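Local atomic coordinates of SnoK (Streptomyces nogalater, PDB entry 5EPA), a protein that is a non-heme iron, 2-oxoglutarate-dependent carbocyclase of the nogalamycin biosynthetic pathway in Streptomyces nogalater. Residues A146-W151 / V213-C218; L112-S117 / H236-M241. All blocks are in the same frame, centred on the assembly; numbering follows the deposited sequence.

Contact 1 (A146-W151 / V213-C218). With AKG (2-oxoglutaric acid), chain H.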
loop_
_atom_site.group_PDB
_atom_site.type_symbol
_atom_site.label_atom_id
_atom_site.label_comp_id
_atom_site.label_asym_id
_atom_site.label_seq_id
_atom_site.Cartn_x
_atom_site.Cartn_y
_atom_site.Cartn_z
ATOM N N ALA A 146 -7.487 4.054 -11.447
ATOM C CA ALA A 146 -7.960 2.971 -10.608
ATOM C C ALA A 146 -6.859 2.378 -9.771
ATOM O O ALA A 146 -7.051 1.361 -9.128
ATOM C CB ALA A 146 -8.591 1.902 -11.478
ATOM N N THR A 147 -5.678 2.986 -9.806
ATOM C CA THR A 147 -4.560 2.504 -9.024
ATOM C C THR A 147 -4.963 2.318 -7.550
ATOM O O THR A 147 -5.573 3.215 -6.935
ATOM C CB THR A 147 -3.356 3.439 -9.147
ATOM O OG1 THR A 147 -2.866 3.404 -10.478
ATOM C CG2 THR A 147 -2.216 3.049 -8.229
ATOM N N LEU A 148 -4.541 1.191 -6.985
ATOM C CA LEU A 148 -4.823 0.838 -5.595
ATOM C C LEU A 148 -3.722 -0.022 -4.979
ATOM O O LEU A 148 -2.868 -0.576 -5.678
ATOM C CB LEU A 148 -6.142 0.101 -5.487
ATOM C CG LEU A 148 -6.210 -1.375 -5.827
ATOM C CD1 LEU A 148 -7.587 -1.917 -5.513
ATOM C CD2 LEU A 148 -5.950 -1.587 -7.278
ATOM N N THR A 149 -3.746 -0.101 -3.646
ATOM C CA THR A 149 -2.727 -0.803 -2.878
ATOM C C THR A 149 -3.367 -1.919 -2.069
ATOM O O THR A 149 -4.444 -1.724 -1.495
ATOM C CB THR A 149 -2.036 0.131 -1.892
ATOM O OG1 THR A 149 -1.295 1.155 -2.577
ATOM C CG2 THR A 149 -1.087 -0.633 -0.972
ATOM N N ALA A 150 -2.727 -3.082 -2.080
ATOM C CA ALA A 150 -3.076 -4.182 -1.212
ATOM C C ALA A 150 -2.115 -4.184 -0.030
ATOM O O ALA A 150 -0.926 -4.344 -0.214
ATOM C CB ALA A 150 -2.955 -5.502 -1.959
ATOM N N TRP A 151 -2.636 -3.992 1.174
ATOM C CA TRP A 151 -1.826 -3.970 2.389
ATOM C C TRP A 151 -2.048 -5.287 3.067
ATOM O O TRP A 151 -3.108 -5.538 3.622
ATOM C CB TRP A 151 -2.254 -2.814 3.267
ATOM C CG TRP A 151 -1.328 -2.445 4.393
ATOM C CD1 TRP A 151 -0.275 -1.595 4.357
ATOM C CD2 TRP A 151 -1.455 -2.864 5.751
ATOM N NE1 TRP A 151 0.290 -1.480 5.602
ATOM C CE2 TRP A 151 -0.426 -2.258 6.475
ATOM C CE3 TRP A 151 -2.334 -3.739 6.414
ATOM C CZ2 TRP A 151 -0.272 -2.442 7.842
ATOM C CZ3 TRP A 151 -2.146 -3.956 7.775
ATOM C CH2 TRP A 151 -1.123 -3.309 8.470
ATOM N N VAL A 213 -6.213 -8.909 4.122
ATOM C CA VAL A 213 -5.724 -7.831 3.269
ATOM C C VAL A 213 -6.675 -6.663 3.330
ATOM O O VAL A 213 -7.885 -6.849 3.221
ATOM C CB VAL A 213 -5.601 -8.270 1.800
ATOM C CG1 VAL A 213 -5.003 -7.160 0.978
ATOM C CG2 VAL A 213 -4.717 -9.494 1.680
ATOM N N VAL A 214 -6.144 -5.456 3.467
ATOM C CA VAL A 214 -6.953 -4.274 3.281
ATOM C C VAL A 214 -6.488 -3.569 2.020
ATOM O O VAL A 214 -5.325 -3.245 1.887
ATOM C CB VAL A 214 -6.843 -3.292 4.453
ATOM C CG1 VAL A 214 -7.889 -2.188 4.321
ATOM C CG2 VAL A 214 -7.017 -4.010 5.772
ATOM N N PHE A 215 -7.425 -3.278 1.130
ATOM C CA PHE A 215 -7.151 -2.588 -0.134
ATOM C C PHE A 215 -7.570 -1.150 -0.010
ATOM O O PHE A 215 -8.620 -0.846 0.553
ATOM C CB PHE A 215 -7.961 -3.198 -1.285
ATOM C CG PHE A 215 -7.596 -4.598 -1.612
ATOM C CD1 PHE A 215 -8.101 -5.628 -0.910
ATOM C CD2 PHE A 215 -6.715 -4.865 -2.666
ATOM C CE1 PHE A 215 -7.716 -6.938 -1.200
ATOM C CE2 PHE A 215 -6.350 -6.155 -2.986
ATOM C CZ PHE A 215 -6.855 -7.204 -2.242
ATOM N N HIS A 216 -6.757 -0.246 -0.522
ATOM C CA HIS A 216 -7.159 1.171 -0.564
ATOM C C HIS A 216 -6.760 1.860 -1.862
ATOM O O HIS A 216 -5.645 1.691 -2.375
ATOM C CB HIS A 216 -6.652 1.968 0.707
ATOM C CG HIS A 216 -5.171 2.147 0.781
ATOM N ND1 HIS A 216 -4.353 1.242 1.400
ATOM C CD2 HIS A 216 -4.353 3.104 0.280
ATOM C CE1 HIS A 216 -3.094 1.622 1.278
ATOM N NE2 HIS A 216 -3.072 2.773 0.645
ATOM N N HIS A 217 -7.674 2.689 -2.340
ATOM C CA HIS A 217 -7.450 3.492 -3.542
ATOM C C HIS A 217 -6.312 4.502 -3.389
ATOM O O HIS A 217 -5.977 4.923 -2.286
ATOM C CB HIS A 217 -8.729 4.194 -3.916
ATOM C CG HIS A 217 -8.709 4.821 -5.272
ATOM N ND1 HIS A 217 -8.277 6.108 -5.486
ATOM C CD2 HIS A 217 -9.121 4.358 -6.474
ATOM C CE1 HIS A 217 -8.400 6.410 -6.765
ATOM N NE2 HIS A 217 -8.909 5.362 -7.389
ATOM N N CYS A 218 -5.681 4.860 -4.502
ATOM C CA CYS A 218 -4.491 5.755 -4.485
ATOM C C CYS A 218 -4.798 7.189 -4.029
ATOM O O CYS A 218 -3.892 7.962 -3.742
ATOM C CB CYS A 218 -3.773 5.800 -5.845
ATOM S SG CYS A 218 -4.766 6.487 -7.218
HETATM C C1 AKG H . 0.508 2.222 2.300
HETATM O O1 AKG H . 0.426 0.973 2.186
HETATM O O2 AKG H . 0.234 3.070 1.408
HETATM C C2 AKG H . 0.988 2.802 3.551
HETATM O O5 AKG H . 1.019 4.023 3.555
HETATM C C3 AKG H . 1.397 1.933 4.713
HETATM C C4 AKG H . 2.080 2.637 5.889
HETATM C C5 AKG H . 2.372 1.632 7.019
HETATM O O3 AKG H . 2.480 0.383 6.793
HETATM O O4 AKG H . 2.510 2.035 8.177
HETATM O O HOH W 1 -2.924 3.183 -2.777
#
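The 2-oxoglutarate pocket is lined here by Thr149 and His216, a hydrogen-bonded antiparallel pair whose side chains lie alongside each other, with Trp151 two residues further along the same face. Thr149 CB sits over one face of the His216 ring, 4.0 Å from its centroid and 25° off the normal, a CH-pi contact. With CG tucked between the backbone N and the carbonyl carbon (chi1 68°), the imidazole stands beside the threonine. Its NE2 is bonded chiefly to the carboxylate of Asp135, an iron ligand, and makes a weak, bent second contact, 3.4 Å from His216 NE2 to AKG O2. The far carboxylate has the straighter bond: Trp151 NE1 gives a nearly straight one (165°) of 3.1 Å to AKG O3, which lies in the plane of the indole at its edge. Arg233 and Thr130 add further hydrogen bonds to 2-oxoglutarate.

The two strands belong to the large sheet of the double-stranded beta-helix, the fold of the cupin clan, and the Thr149, Trp151 and His216 side chains lie on its face toward the metal site. Paired backbone bonds fix the register, among them Thr149 N to His216 O at 2.9 Å; a water accepts from Thr149 OG1 at 2.6 Å and donates to His216 O. Opposite the pocket, Ala150 CB lies 3.6 Å from Phe215 CE2, and Leu148 CD1 meets the same ring more loosely, while helix 98-108 packs against it through Ile103, Ala104 and Leu107. Past the strand end, Cys218 N adds one more backbone hydrogen bond, to Thr147 O, and that same carbonyl oxygen lies over one face of the His217 imidazole, 3.8 Å from His217 CD2; the two nitrogens of this ring are bound by Ser145 O and the backbone N of Arg219.

Contact 2 (L112-S117 / H236-M241)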
loop_
_atom_site.group_PDB
_atom_site.type_symbol
_atom_site.label_atom_id
_atom_site.label_comp_id
_atom_site.label_asym_id
_atom_site.label_seq_id
_atom_site.Cartn_x
_atom_site.Cartn_y
_atom_site.Cartn_z
ATOM N N LEU A 112 -4.791 -3.902 -14.564
ATOM C CA LEU A 112 -3.742 -3.486 -13.678
ATOM C C LEU A 112 -2.403 -4.105 -14.011
ATOM O O LEU A 112 -2.326 -5.154 -14.653
ATOM C CB LEU A 112 -4.073 -3.890 -12.268
ATOM C CG LEU A 112 -5.368 -3.353 -11.659
ATOM C CD1 LEU A 112 -5.649 -4.090 -10.369
ATOM C CD2 LEU A 112 -5.311 -1.855 -11.411
ATOM N N ARG A 113 -1.357 -3.438 -13.529
ATOM C CA ARG A 113 -0.012 -3.994 -13.498
ATOM C C ARG A 113 0.527 -3.842 -12.093
ATOM O O ARG A 113 0.142 -2.946 -11.377
ATOM C CB ARG A 113 0.945 -3.235 -14.427
ATOM C CG ARG A 113 0.795 -3.480 -15.913
ATOM C CD ARG A 113 1.682 -2.527 -16.694
ATOM N NE ARG A 113 1.472 -2.698 -18.122
ATOM C CZ ARG A 113 2.005 -3.680 -18.853
ATOM N NH1 ARG A 113 2.777 -4.624 -18.284
ATOM N NH2 ARG A 113 1.750 -3.743 -20.159
ATOM N N VAL A 114 1.492 -4.688 -11.743
ATOM C CA VAL A 114 2.264 -4.462 -10.507
ATOM C C VAL A 114 3.264 -3.309 -10.709
ATOM O O VAL A 114 4.089 -3.360 -11.615
ATOM C CB VAL A 114 3.041 -5.705 -10.094
ATOM C CG1 VAL A 114 3.809 -5.444 -8.810
ATOM C CG2 VAL A 114 2.097 -6.870 -9.884
ATOM N N TYR A 115 3.135 -2.261 -9.900
ATOM C CA TYR A 115 4.051 -1.133 -9.917
ATOM C C TYR A 115 5.251 -1.441 -9.050
ATOM O O TYR A 115 6.390 -1.236 -9.457
ATOM C CB TYR A 115 3.421 0.201 -9.433
ATOM C CG TYR A 115 4.490 1.231 -9.119
ATOM C CD1 TYR A 115 5.292 1.731 -10.102
ATOM C CD2 TYR A 115 4.760 1.617 -7.833
ATOM C CE1 TYR A 115 6.316 2.630 -9.838
ATOM C CE2 TYR A 115 5.773 2.536 -7.554
ATOM C CZ TYR A 115 6.567 3.016 -8.588
ATOM O OH TYR A 115 7.606 3.898 -8.312
ATOM N N SER A 116 4.990 -1.893 -7.837
ATOM C CA SER A 116 6.045 -2.130 -6.862
ATOM C C SER A 116 5.449 -2.827 -5.663
ATOM O O SER A 116 4.221 -3.016 -5.565
ATOM C CB SER A 116 6.676 -0.818 -6.393
ATOM O OG SER A 116 7.865 -1.055 -5.678
ATOM N N SER A 117 6.322 -3.210 -4.741
ATOM C CA SER A 117 5.878 -3.621 -3.425
ATOM C C SER A 117 6.879 -3.187 -2.387
ATOM O O SER A 117 8.055 -2.932 -2.715
ATOM C CB SER A 117 5.632 -5.132 -3.379
ATOM O OG SER A 117 6.810 -5.886 -3.181
ATOM N N HIS A 236 2.983 -6.264 3.995
ATOM C CA HIS A 236 3.546 -6.153 2.669
ATOM C C HIS A 236 2.588 -5.350 1.820
ATOM O O HIS A 236 1.459 -5.755 1.600
ATOM C CB HIS A 236 3.775 -7.524 2.030
ATOM C CG HIS A 236 4.812 -7.517 0.950
ATOM N ND1 HIS A 236 6.134 -7.775 1.198
ATOM C CD2 HIS A 236 4.735 -7.185 -0.355
ATOM C CE1 HIS A 236 6.835 -7.634 0.089
ATOM N NE2 HIS A 236 6.004 -7.287 -0.876
ATOM N N GLY A 237 3.044 -4.200 1.334
ATOM C CA GLY A 237 2.200 -3.318 0.562
ATOM C C GLY A 237 2.479 -3.531 -0.905
ATOM O O GLY A 237 3.605 -3.410 -1.336
ATOM N N VAL A 238 1.455 -3.839 -1.675
ATOM C CA VAL A 238 1.628 -4.015 -3.111
ATOM C C VAL A 238 0.855 -2.930 -3.877
ATOM O O VAL A 238 -0.356 -2.835 -3.714
ATOM C CB VAL A 238 1.104 -5.391 -3.572
ATOM C CG1 VAL A 238 1.379 -5.594 -5.054
ATOM C CG2 VAL A 238 1.759 -6.472 -2.793
ATOM N N VAL A 239 1.531 -2.170 -4.749
ATOM C CA VAL A 239 0.832 -1.131 -5.517
ATOM C C VAL A 239 0.515 -1.683 -6.876
ATOM O O VAL A 239 1.420 -2.080 -7.619
ATOM C CB VAL A 239 1.668 0.128 -5.654
ATOM C CG1 VAL A 239 0.968 1.132 -6.514
ATOM C CG2 VAL A 239 1.957 0.728 -4.289
ATOM N N TYR A 240 -0.771 -1.795 -7.169
ATOM C CA TYR A 240 -1.266 -2.215 -8.476
ATOM C C TYR A 240 -1.698 -0.958 -9.241
ATOM O O TYR A 240 -2.650 -0.283 -8.845
ATOM C CB TYR A 240 -2.442 -3.169 -8.333
ATOM C CG TYR A 240 -2.130 -4.502 -7.669
ATOM C CD1 TYR A 240 -1.486 -5.506 -8.370
ATOM C CD2 TYR A 240 -2.495 -4.751 -6.388
ATOM C CE1 TYR A 240 -1.197 -6.707 -7.787
ATOM C CE2 TYR A 240 -2.218 -5.963 -5.773
ATOM C CZ TYR A 240 -1.567 -6.941 -6.468
ATOM O OH TYR A 240 -1.290 -8.168 -5.878
ATOM N N MET A 241 -0.966 -0.632 -10.302
ATOM C CA MET A 241 -1.213 0.567 -11.040
ATOM C C MET A 241 -2.069 0.288 -12.249
ATOM O O MET A 241 -2.165 -0.837 -12.718
ATOM C CB MET A 241 0.098 1.212 -11.450
ATOM C CG MET A 241 0.939 0.405 -12.455
ATOM S SD MET A 241 2.521 1.169 -12.796
ATOM C CE MET A 241 3.283 -0.184 -13.714
#
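Arg113 and Met241 exchange two backbone hydrogen bonds, both 2.8 Å, from Arg113 N to Met241 O and from Met241 N to Arg113 O. Further along, the ladder slips by one residue: Val239 O receives Tyr115 N, whereas Val239 N gives to Ser116 O, so that Tyr115 and Ser116 together face a single valine.

Among polar side chains, Ser117 OG and His236 NE2 form a 2.8 Å hydrogen bond at the edge of the imidazole, near its plane. A chi1 of 82° sets the serine hydroxyl between its own backbone N and carbonyl carbon, from where it meets the histidine; Trp85 N is a second, weak partner.

The apolar contacts form two groups. In the first, Val114 CG2 lies beside the Tyr240 ring, 3.9 Å from Tyr240 CE1, and the Leu112 side chain crosses that of Tyr240 at about a right angle, its CD1 near Tyr240 CB; the tyrosine hydroxyl is bound by Val95 O. In the second, the extended Met241 chain runs across Tyr115: Met241 SD lies 3.6 Å from Tyr115 CB and, obliquely, 5.1 Å from the ring centroid, a Met-aromatic contact, and Met241 CE ends 3.9 Å from Arg113 CB. With an alanine in place of Met241 the sulfur and methyl are gone, which is likely to leave a gap beside Tyr115 CB and Arg113 CB and the tyrosine ring without its sulfur contact. Val239 CG1 lies alongside Tyr115, near its CB and CD2.

The two-against-one pairing at Val239, with Tyr115 near helical backbone angles (-85°/-50°), is a classic beta bulge set within the large antiparallel sheet of the double-stranded beta-helix.

Overall arrangement
The two contacts belong to one seven-stranded antiparallel sheet, their centres about 9 Å apart. Strand 213-217 pairs with 148-153, which pairs in turn with 233-242, and that strand with 112-122, so contacts 1 and 2 meet directly where Leu148 and Ala150 probably accept backbone hydrogen bonds from Tyr240 and Val238. Along the chain the order is 112-117, 146-151, 213-218, 236-241, with contact 1 nested inside the loop that contact 2 closes. Helix 98-108 packs on one side of both. Contact 1 supplies pocket residues directly, whereas contact 2 carries the sheet on beside the site, with Gly237 about 5 Å from the bound 2-oxoglutarate (nearest atoms), bringing segments more than a hundred residues apart into neighbouring strands.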